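Side-chain contact in De novo designed switch protein caging a hemagglutinin binder (sCageHA267_1S) (Synthetic construct, PDB 7CBC), which probably serves as a caged biosensor component, a designed helical bundle that holds a hemagglutinin-binding domain masked until the switch opens: residues L27-R32 with K65-R70. Numbering follows the deposited sequence.
Sequences LEAMAR and KEIIRR
I67 reaches across to A29 and R32 with its two branches divided between them. The end of the longer branch, CD1, lies 3.6 Å from R32 CB, against the base of that side chain. The methyl CG2, anti to the backbone N, rests beside A29: it is 4.0 Å from A29 CB and 3.7 Å from A29 O. R70 reaches the same alanine edge-on from one helical turn further along. Its chain, bent at chi2 and chi3, brings the guanidinium round so that A29 CB lies near its plane; R70 NH2 to A29 CB, 3.1 Å, is shorter than ordinary contact, so the exact placement of NH2 is doubtful. I67 CG2 lies in the plane of this group too, again at the edge. E28 sits near R70 without bonding to it: E28 OE1 is 4.5 Å from R70 NH2 and well out of the guanidinium plane, so any attraction is probably one of charge alone. E28 is instead bonded within its own helix, where R32 NH1 gives a nearly straight hydrogen bond (170°) to E28 OE2, part of a salt bridge, from above the carboxylate plane. R32 also holds E35 through NH2. I67 also packs on L33 and L36. The axes of 27-32 and 65-70 run antiparallel (176°), 10.0 Å apart, where helices 3-46 and 50-93 pair as consecutive members of a designed six-helix bundle.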
loop_
_atom_site.group_PDB
_atom_site.type_symbol
_atom_site.label_atom_id
_atom_site.label_comp_id
_atom_site.label_asym_id
_atom_site.label_seq_id
_atom_site.Cartn_x
_atom_site.Cartn_y
_atom_site.Cartn_z
ATOM N N LEU A 27 -4.351 -3.351 -2.966
ATOM C CA LEU A 27 -5.297 -4.108 -2.158
ATOM C C LEU A 27 -6.275 -4.885 -3.035
ATOM O O LEU A 27 -6.534 -6.068 -2.793
ATOM C CB LEU A 27 -6.051 -3.164 -1.228
ATOM C CG LEU A 27 -6.984 -3.892 -0.274
ATOM C CD1 LEU A 27 -6.143 -4.648 0.737
ATOM C CD2 LEU A 27 -7.911 -2.911 0.413
ATOM N N GLU A 28 -6.841 -4.226 -4.049
ATOM C CA GLU A 28 -7.752 -4.897 -4.968
ATOM C C GLU A 28 -7.082 -6.115 -5.600
ATOM O O GLU A 28 -7.631 -7.218 -5.574
ATOM C CB GLU A 28 -8.223 -3.923 -6.045
ATOM C CG GLU A 28 -9.442 -4.392 -6.845
ATOM C CD GLU A 28 -9.092 -5.314 -8.025
ATOM O OE1 GLU A 28 -7.934 -5.277 -8.507
ATOM O OE2 GLU A 28 -9.984 -6.082 -8.466
ATOM N N ALA A 29 -5.887 -5.924 -6.165
ATOM C CA ALA A 29 -5.173 -7.015 -6.809
ATOM C C ALA A 29 -4.885 -8.144 -5.839
ATOM O O ALA A 29 -4.893 -9.315 -6.232
ATOM C CB ALA A 29 -3.869 -6.501 -7.410
HETATM N N MSE A 30 -4.617 -7.816 -4.579
HETATM C CA MSE A 30 -4.376 -8.822 -3.556
HETATM C C MSE A 30 -5.681 -9.545 -3.236
HETATM O O MSE A 30 -5.687 -10.747 -2.969
HETATM C CB MSE A 30 -3.772 -8.178 -2.291
HETATM C CG MSE A 30 -3.469 -9.179 -1.168
HETATM SE SE MSE A 30 -3.199 -8.304 0.566
HETATM C CE MSE A 30 -5.067 -7.981 1.033
ATOM N N ALA A 31 -6.798 -8.811 -3.292
ATOM C CA ALA A 31 -8.096 -9.463 -3.143
ATOM C C ALA A 31 -8.357 -10.428 -4.292
ATOM O O ALA A 31 -8.837 -11.550 -4.072
ATOM C CB ALA A 31 -9.210 -8.424 -3.054
ATOM N N ARG A 32 -8.025 -10.027 -5.523
ATOM C CA ARG A 32 -8.219 -10.923 -6.659
ATOM C C ARG A 32 -7.338 -12.157 -6.542
ATOM O O ARG A 32 -7.815 -13.280 -6.742
ATOM C CB ARG A 32 -7.945 -10.209 -7.980
ATOM C CG ARG A 32 -8.703 -8.904 -8.182
ATOM C CD ARG A 32 -10.160 -9.105 -8.552
ATOM N NE ARG A 32 -10.950 -9.582 -7.424
ATOM C CZ ARG A 32 -11.458 -8.807 -6.473
ATOM N NH1 ARG A 32 -11.274 -7.484 -6.498
ATOM N NH2 ARG A 32 -12.155 -9.359 -5.490
ATOM N N LYS A 65 -0.519 -14.155 -13.119
ATOM C CA LYS A 65 0.519 -13.313 -13.689
ATOM C C LYS A 65 -0.083 -12.103 -14.387
ATOM O O LYS A 65 0.524 -11.026 -14.393
ATOM C CB LYS A 65 1.407 -14.120 -14.640
ATOM C CG LYS A 65 2.503 -14.931 -13.919
ATOM C CD LYS A 65 2.131 -16.402 -13.761
ATOM C CE LYS A 65 2.733 -17.060 -12.504
ATOM N NZ LYS A 65 2.127 -16.592 -11.213
ATOM N N GLU A 66 -1.282 -12.251 -14.945
ATOM C CA GLU A 66 -1.968 -11.106 -15.514
ATOM C C GLU A 66 -2.330 -10.100 -14.424
ATOM O O GLU A 66 -2.089 -8.900 -14.575
ATOM C CB GLU A 66 -3.205 -11.576 -16.283
ATOM C CG GLU A 66 -4.003 -10.452 -16.931
ATOM C CD GLU A 66 -3.174 -9.609 -17.900
ATOM O OE1 GLU A 66 -2.118 -10.088 -18.387
ATOM O OE2 GLU A 66 -3.581 -8.458 -18.171
ATOM N N ILE A 67 -2.885 -10.578 -13.304
ATOM C CA ILE A 67 -3.176 -9.698 -12.175
ATOM C C ILE A 67 -1.916 -8.973 -11.726
ATOM O O ILE A 67 -1.930 -7.763 -11.476
ATOM C CB ILE A 67 -3.803 -10.504 -11.021
ATOM C CG1 ILE A 67 -5.246 -10.876 -11.357
ATOM C CG2 ILE A 67 -3.727 -9.720 -9.706
ATOM C CD1 ILE A 67 -5.866 -11.825 -10.372
ATOM N N ILE A 68 -0.802 -9.694 -11.646
ATOM C CA ILE A 68 0.431 -9.105 -11.147
ATOM C C ILE A 68 1.014 -8.130 -12.165
ATOM O O ILE A 68 1.445 -7.022 -11.810
ATOM C CB ILE A 68 1.411 -10.227 -10.768
ATOM C CG1 ILE A 68 1.014 -10.800 -9.403
ATOM C CG2 ILE A 68 2.845 -9.743 -10.754
ATOM C CD1 ILE A 68 1.407 -12.236 -9.209
ATOM N N ARG A 69 1.006 -8.504 -13.448
ATOM C CA ARG A 69 1.518 -7.603 -14.477
ATOM C C ARG A 69 0.692 -6.323 -14.570
ATOM O O ARG A 69 1.240 -5.248 -14.842
ATOM C CB ARG A 69 1.564 -8.323 -15.825
ATOM C CG ARG A 69 1.942 -7.431 -16.994
ATOM C CD ARG A 69 1.509 -8.014 -18.350
ATOM N NE ARG A 69 0.085 -7.805 -18.627
ATOM C CZ ARG A 69 -0.470 -6.615 -18.861
ATOM N NH1 ARG A 69 0.269 -5.516 -18.852
ATOM N NH2 ARG A 69 -1.770 -6.524 -19.101
ATOM N N ARG A 70 -0.616 -6.401 -14.345
ATOM C CA ARG A 70 -1.406 -5.179 -14.394
ATOM C C ARG A 70 -1.221 -4.344 -13.122
ATOM O O ARG A 70 -1.277 -3.113 -13.177
ATOM C CB ARG A 70 -2.871 -5.535 -14.652
ATOM C CG ARG A 70 -3.857 -4.470 -14.267
ATOM C CD ARG A 70 -5.131 -5.084 -13.741
ATOM N NE ARG A 70 -4.792 -5.954 -12.627
ATOM C CZ ARG A 70 -4.370 -5.538 -11.436
ATOM N NH1 ARG A 70 -4.246 -4.225 -11.139
ATOM N NH2 ARG A 70 -4.065 -6.449 -10.530
#